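Local coordinates for PUA domain-containing protein (Pyrococcus horikoshii, PDB 3D79), which is of unknown function but may bind RNA through its PUA domain, at residues Gly151-Met154 / Lys155-Arg159; Glu88-Arg91 / Lys92-Arg95. All blocks are in the same frame, centred on the assembly; numbering follows the deposited sequence.

Contact 1: residues Gly151-Met154 / Lys155-Arg159; sequences GKVM and KEKNR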
ATOM      1  N   GLY A 151       5.766 -11.255   8.606  1.00 17.63           N
ATOM      2  CA  GLY A 151       4.974 -10.570   9.629  1.00 17.97           C
ATOM      3  C   GLY A 151       5.306 -11.035  11.037  1.00 18.21           C
ATOM      4  O   GLY A 151       5.419 -10.222  11.957  1.00 18.06           O
ATOM      5  N   LYS A 152       5.460 -12.349  11.204  1.00 18.78           N
ATOM      6  CA  LYS A 152       5.850 -12.928  12.491  1.00 19.66           C
ATOM      7  C   LYS A 152       7.196 -12.387  12.968  1.00 18.97           C
ATOM      8  O   LYS A 152       7.349 -12.019  14.136  1.00 18.92           O
ATOM      9  CB  LYS A 152       5.914 -14.452  12.397  1.00 19.86           C
ATOM     10  CG  LYS A 152       4.546 -15.130  12.363  1.00 21.65           C
ATOM     11  CD  LYS A 152       4.671 -16.648  12.207  1.00 22.29           C
ATOM     12  CE  LYS A 152       5.224 -17.312  13.462  1.00 26.72           C
ATOM     13  NZ  LYS A 152       4.221 -17.390  14.567  1.00 29.59           N
ATOM     14  N   VAL A 153       8.164 -12.344  12.057  1.00 18.34           N
ATOM     15  CA  VAL A 153       9.503 -11.861  12.393  1.00 18.08           C
ATOM     16  C   VAL A 153       9.474 -10.368  12.735  1.00 17.72           C
ATOM     17  O   VAL A 153      10.154  -9.924  13.666  1.00 17.80           O
ATOM     18  CB  VAL A 153      10.533 -12.216  11.286  1.00 18.20           C
ATOM     19  CG1 VAL A 153      11.848 -11.476  11.497  1.00 17.79           C
ATOM     20  CG2 VAL A 153      10.772 -13.724  11.264  1.00 18.76           C
ATOM     21  N   MET A 154       8.650  -9.604  12.013  1.00 17.20           N
ATOM     22  CA  MET A 154       8.451  -8.182  12.311  1.00 16.74           C
ATOM     23  C   MET A 154       7.977  -7.940  13.745  1.00 17.03           C
ATOM     24  O   MET A 154       8.382  -6.963  14.374  1.00 17.03           O
ATOM     25  CB  MET A 154       7.446  -7.548  11.342  1.00 16.90           C
ATOM     26  CG  MET A 154       7.922  -7.411   9.912  1.00 16.55           C
ATOM     27  SD  MET A 154       6.724  -6.433   8.980  1.00 16.67           S
ATOM     28  CE  MET A 154       7.307  -6.685   7.300  1.00 15.45           C
ATOM     29  N   LYS A 155       7.113  -8.822  14.246  1.00 16.82           N
ATOM     30  CA  LYS A 155       6.591  -8.708  15.608  1.00 17.47           C
ATOM     31  C   LYS A 155       7.592  -9.141  16.684  1.00 17.55           C
ATOM     32  O   LYS A 155       7.551  -8.646  17.812  1.00 17.83           O
ATOM     33  CB  LYS A 155       5.290  -9.510  15.742  1.00 17.35           C
ATOM     34  CG  LYS A 155       4.132  -8.912  14.949  1.00 17.27           C
ATOM     35  CD  LYS A 155       2.924  -9.850  14.911  1.00 18.07           C
ATOM     36  CE  LYS A 155       2.216  -9.901  16.254  1.00 20.02           C
ATOM     37  NZ  LYS A 155       1.159 -10.958  16.276  1.00 20.65           N
ATOM     38  N   GLU A 156       8.479 -10.062  16.317  1.00 17.76           N
ATOM     39  CA  GLU A 156       9.438 -10.685  17.231  1.00 18.31           C
ATOM     40  C   GLU A 156      10.726  -9.875  17.396  1.00 18.12           C
ATOM     41  O   GLU A 156      11.289  -9.800  18.495  1.00 18.09           O
ATOM     42  CB  GLU A 156       9.776 -12.090  16.723  1.00 18.93           C
ATOM     43  CG  GLU A 156      10.850 -12.850  17.516  1.00 22.04           C
ATOM     44  CD  GLU A 156      10.363 -13.404  18.858  1.00 26.17           C
ATOM     45  OE1 GLU A 156       9.133 -13.519  19.074  1.00 27.40           O
ATOM     46  OE2 GLU A 156      11.230 -13.732  19.701  1.00 28.36           O
ATOM     47  N   LYS A 157      11.192  -9.289  16.299  1.00 17.56           N
ATOM     48  CA  LYS A 157      12.494  -8.618  16.282  1.00 17.57           C
ATOM     49  C   LYS A 157      12.408  -7.147  16.650  1.00 16.76           C
ATOM     50  O   LYS A 157      11.465  -6.452  16.270  1.00 16.84           O
ATOM     51  CB  LYS A 157      13.170  -8.771  14.915  1.00 17.84           C
ATOM     52  CG  LYS A 157      13.488 -10.208  14.540  1.00 19.94           C
ATOM     53  CD  LYS A 157      14.682 -10.300  13.604  1.00 24.56           C
ATOM     54  CE  LYS A 157      15.938 -10.715  14.364  1.00 27.41           C
ATOM     55  NZ  LYS A 157      15.988 -12.190  14.621  1.00 30.31           N
ATOM     56  N   ASN A 158      13.400  -6.681  17.404  1.00 16.42           N
ATOM     57  CA  ASN A 158      13.537  -5.255  17.681  1.00 15.84           C
ATOM     58  C   ASN A 158      14.756  -4.652  16.967  1.00 15.86           C
ATOM     59  O   ASN A 158      15.144  -3.521  17.255  1.00 15.78           O
ATOM     60  CB  ASN A 158      13.607  -4.996  19.194  1.00 15.40           C
ATOM     61  CG  ASN A 158      14.904  -5.503  19.822  1.00 15.38           C
ATOM     62  OD1 ASN A 158      15.398  -6.577  19.482  1.00 15.79           O
ATOM     63  ND2 ASN A 158      15.444  -4.734  20.762  1.00 14.98           N
ATOM     64  N   ARG A 159      15.338  -5.415  16.038  1.00 15.78           N
ATOM     65  CA  ARG A 159      16.477  -4.971  15.227  1.00 15.63           C
ATOM     66  C   ARG A 159      16.343  -5.443  13.788  1.00 15.68           C
ATOM     67  O   ARG A 159      15.758  -6.496  13.529  1.00 16.11           O
ATOM     68  CB  ARG A 159      17.790  -5.499  15.810  1.00 15.42           C
ATOM     69  CG  ARG A 159      18.145  -4.900  17.160  1.00 15.24           C
ATOM     70  CD  ARG A 159      19.395  -5.532  17.732  1.00 15.86           C
ATOM     71  NE  ARG A 159      20.599  -5.159  16.987  1.00 15.85           N
ATOM     72  CZ  ARG A 159      21.235  -4.000  17.115  1.00 16.27           C
ATOM     73  NH1 ARG A 159      20.795  -3.072  17.958  1.00 16.99           N
ATOM     74  NH2 ARG A 159      22.327  -3.768  16.387  1.00 18.23           N
TER
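A local contact one helical turn long sets the stem of Lys157 alongside Val153 at the C-terminal end of helix 151-156, a short helix between strands 141-147 and 161-165 within the PUA domain. The backbone carries most of it. Lys155 N reaches Gly151 O at 3.2 Å with the N-H tilted from the carbonyl plane, an i to i+4 bond, and the same N-H also makes a weak bond to Lys152 O. One residue on, Glu156 N has no well directed partner here: its bonds to Lys152 O and to Val153 O, both 3.1 Å long, are weak. A straighter bond follows, Lys157 N to Val153 O at 2.9 Å, with the C=O...N angle at 164°. Lys157 is also where the chain leaves helical geometry, its psi opening to 141°, so this bond closes the helix.

The same pair makes the side-chain contact. Val153 CG1 stands anti to its own backbone N (chi1 168°), and this brings the methyl alongside the lysine stem, 3.7 Å from Lys157 CG. Lys157 CD lies just as near that methyl, and the two side chains run side by side in the same direction. Beyond CD the lysine bends at chi3 and chi4, which carries its amino group away from the turn. On another side of the helix, Lys155 lays CG 3.5 Å from Gly151 O before its end leads off to a salt bridge with Glu123. Met154, buried, sends its extended side chain to Ile118 and Ala121 of strand 118-121. Together these features make a short amphipathic helix packed on a beta-strand, closed by an i to i+4 backbone bond from its first non-helical residue.

Contact 2: residues Glu88-Arg91 / Lys92-Arg95; sequences EDLR and KWPR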
ATOM      1  N   GLU A  88     -12.557   2.459   7.646  1.00 15.82           N
ATOM      2  CA  GLU A  88     -12.168   1.238   8.337  1.00 15.70           C
ATOM      3  C   GLU A  88     -10.951   1.497   9.209  1.00 15.43           C
ATOM      4  O   GLU A  88     -10.165   2.407   8.930  1.00 14.72           O
ATOM      5  CB  GLU A  88     -11.764   0.154   7.328  1.00 16.19           C
ATOM      6  CG  GLU A  88     -12.709  -0.051   6.168  1.00 17.86           C
ATOM      7  CD  GLU A  88     -14.048  -0.619   6.596  1.00 20.00           C
ATOM      8  OE1 GLU A  88     -14.084  -1.489   7.501  1.00 20.18           O
ATOM      9  OE2 GLU A  88     -15.068  -0.204   6.010  1.00 20.96           O
ATOM     10  N   ASP A  89     -10.783   0.682  10.245  1.00 14.90           N
ATOM     11  CA  ASP A  89      -9.554   0.726  11.031  1.00 15.45           C
ATOM     12  C   ASP A  89      -8.490  -0.142  10.360  1.00 15.16           C
ATOM     13  O   ASP A  89      -8.509  -1.373  10.470  1.00 15.32           O
ATOM     14  CB  ASP A  89      -9.803   0.279  12.475  1.00 15.17           C
ATOM     15  CG  ASP A  89      -8.617   0.536  13.381  1.00 17.46           C
ATOM     16  OD1 ASP A  89      -7.534   0.941  12.878  1.00 17.80           O
ATOM     17  OD2 ASP A  89      -8.767   0.334  14.601  1.00 16.84           O
ATOM     18  N   LEU A  90      -7.553   0.515   9.673  1.00 15.82           N
ATOM     19  CA  LEU A  90      -6.489  -0.185   8.947  1.00 16.81           C
ATOM     20  C   LEU A  90      -5.501  -0.896   9.873  1.00 17.30           C
ATOM     21  O   LEU A  90      -4.718  -1.736   9.422  1.00 17.27           O
ATOM     22  CB  LEU A  90      -5.730   0.778   8.020  1.00 16.79           C
ATOM     23  CG  LEU A  90      -6.492   1.591   6.970  1.00 18.08           C
ATOM     24  CD1 LEU A  90      -5.480   2.327   6.104  1.00 18.62           C
ATOM     25  CD2 LEU A  90      -7.412   0.734   6.111  1.00 18.98           C
ATOM     26  N   ARG A  91      -5.555  -0.580  11.166  1.00 17.87           N
ATOM     27  CA  ARG A  91      -4.701  -1.251  12.149  1.00 18.94           C
ATOM     28  C   ARG A  91      -5.045  -2.735  12.302  1.00 18.66           C
ATOM     29  O   ARG A  91      -4.329  -3.472  12.982  1.00 18.66           O
ATOM     30  CB  ARG A  91      -4.751  -0.549  13.510  1.00 19.14           C
ATOM     31  CG  ARG A  91      -4.237   0.898  13.511  1.00 20.22           C
ATOM     32  CD  ARG A  91      -4.613   1.630  14.791  1.00 21.48           C
ATOM     33  NE  ARG A  91      -5.846   1.092  15.346  1.00 26.10           N
ATOM     34  CZ  ARG A  91      -5.914   0.250  16.374  1.00 26.93           C
ATOM     35  NH1 ARG A  91      -4.815  -0.138  17.005  1.00 27.93           N
ATOM     36  NH2 ARG A  91      -7.092  -0.206  16.771  1.00 24.86           N
ATOM     37  N   LYS A  92      -6.136  -3.173  11.670  1.00 18.25           N
ATOM     38  CA  LYS A  92      -6.523  -4.581  11.712  1.00 18.49           C
ATOM     39  C   LYS A  92      -6.591  -5.255  10.336  1.00 18.15           C
ATOM     40  O   LYS A  92      -7.097  -6.371  10.208  1.00 18.31           O
ATOM     41  CB  LYS A  92      -7.842  -4.744  12.486  1.00 18.84           C
ATOM     42  CG  LYS A  92      -7.736  -4.356  13.958  1.00 20.18           C
ATOM     43  CD  LYS A  92      -6.871  -5.354  14.730  1.00 23.48           C
ATOM     44  CE  LYS A  92      -6.553  -4.866  16.131  1.00 25.87           C
ATOM     45  NZ  LYS A  92      -5.996  -5.985  16.948  1.00 27.88           N
ATOM     46  N   TRP A  93      -6.048  -4.585   9.321  1.00 17.86           N
ATOM     47  CA  TRP A  93      -6.115  -5.053   7.928  1.00 17.44           C
ATOM     48  C   TRP A  93      -5.013  -6.036   7.539  1.00 17.11           C
ATOM     49  O   TRP A  93      -3.940  -6.056   8.161  1.00 16.85           O
ATOM     50  CB  TRP A  93      -6.070  -3.855   6.977  1.00 17.83           C
ATOM     51  CG  TRP A  93      -7.412  -3.368   6.511  1.00 18.07           C
ATOM     52  CD1 TRP A  93      -8.591  -3.391   7.209  1.00 18.56           C
ATOM     53  CD2 TRP A  93      -7.699  -2.741   5.258  1.00 18.31           C
ATOM     54  NE1 TRP A  93      -9.598  -2.837   6.453  1.00 18.42           N
ATOM     55  CE2 TRP A  93      -9.077  -2.423   5.255  1.00 17.88           C
ATOM     56  CE3 TRP A  93      -6.924  -2.414   4.134  1.00 17.56           C
ATOM     57  CZ2 TRP A  93      -9.702  -1.802   4.166  1.00 18.77           C
ATOM     58  CZ3 TRP A  93      -7.548  -1.794   3.050  1.00 18.20           C
ATOM     59  CH2 TRP A  93      -8.923  -1.496   3.079  1.00 18.03           C
ATOM     60  N   PRO A  94      -5.261  -6.846   6.491  1.00 16.64           N
ATOM     61  CA  PRO A  94      -4.193  -7.666   5.939  1.00 16.19           C
ATOM     62  C   PRO A  94      -3.102  -6.780   5.349  1.00 15.48           C
ATOM     63  O   PRO A  94      -3.381  -5.649   4.919  1.00 15.04           O
ATOM     64  CB  PRO A  94      -4.873  -8.457   4.810  1.00 16.77           C
ATOM     65  CG  PRO A  94      -6.327  -8.272   4.987  1.00 16.90           C
ATOM     66  CD  PRO A  94      -6.534  -7.017   5.761  1.00 16.93           C
ATOM     67  N   ARG A  95      -1.879  -7.302   5.354  1.00 15.14           N
ATOM     68  CA  ARG A  95      -0.683  -6.637   4.811  1.00 14.67           C
ATOM     69  C   ARG A  95      -0.266  -5.373   5.567  1.00 14.54           C
ATOM     70  O   ARG A  95       0.523  -4.580   5.061  1.00 14.69           O
ATOM     71  CB  ARG A  95      -0.826  -6.339   3.311  1.00 14.78           C
ATOM     72  CG  ARG A  95      -1.050  -7.564   2.434  1.00 14.82           C
ATOM     73  CD  ARG A  95       0.096  -8.568   2.559  1.00 14.71           C
ATOM     74  NE  ARG A  95      -0.060  -9.720   1.669  1.00 15.75           N
ATOM     75  CZ  ARG A  95       0.380  -9.780   0.414  1.00 15.87           C
ATOM     76  NH1 ARG A  95       1.004  -8.746  -0.145  1.00 15.50           N
ATOM     77  NH2 ARG A  95       0.178 -10.887  -0.293  1.00 17.34           N
TER
HETATM   78  O   HOH W   1     -12.204  -3.408   7.673  1.00 25.23           O
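An Asx turn leading into a short 3-10 turn brings Leu90 against one face of the indole of Trp93, in the loop between helix 78-84 and strand 96-99. Asp89 OD1 takes the backbone N-H of Arg91 at 3.0 Å, from above the carboxylate plane. The arginine, bent at chi3 (-29°), also grips that carboxylate side-on: NE goes to OD1 on its syn lone pair, with a weak second bond to OD2, while Arg91 NH2 makes the salt bridge to Asp89 OD2 at 2.8 Å. Both oxygens lie tilted from the guanidinium plane. Two i to i+3 backbone bonds follow, Lys92 N to Asp89 O and Trp93 N to Leu90 O, the latter 3.1 Å long.

Leu90 CD2 then sits over the centre of the Trp93 six-membered ring, 3.6 Å from its centroid and 11° off the normal, a CH-pi contact. At the ring's edge, in its plane, a water accepts from Trp93 NE1 at 2.9 Å and donates to Glu88 OE1; CB of the same glutamate lies near that nitrogen. The whole forms an interdomain linker, with Trp93 packed between helix 34-40 (Ile36, Met40) of the N-terminal part and Phe132 of the PUA domain.

In the fold
From the N terminus, the chain first builds the five-stranded antiparallel sheet and its helices, then leaves helix 78-84 through the loop that holds contact 2. That turn closes just before strand 96-99 enters the mixed sheet, and it touches both helix 34-40 and strand 130-135, joining the two halves of the molecule. The chain then runs through strands 118-121, 130-135 and 141-147 before reaching contact 1, which lies on the short helix connecting strands 141-147 and 161-165. The two contacts follow in series, neither nested nor crossed. Their centres lie 18 Å apart and their nearest atoms about 7 Å, so the two do not touch: contact 2 at the junction of the halves, contact 1 farther out, against strand 118-121.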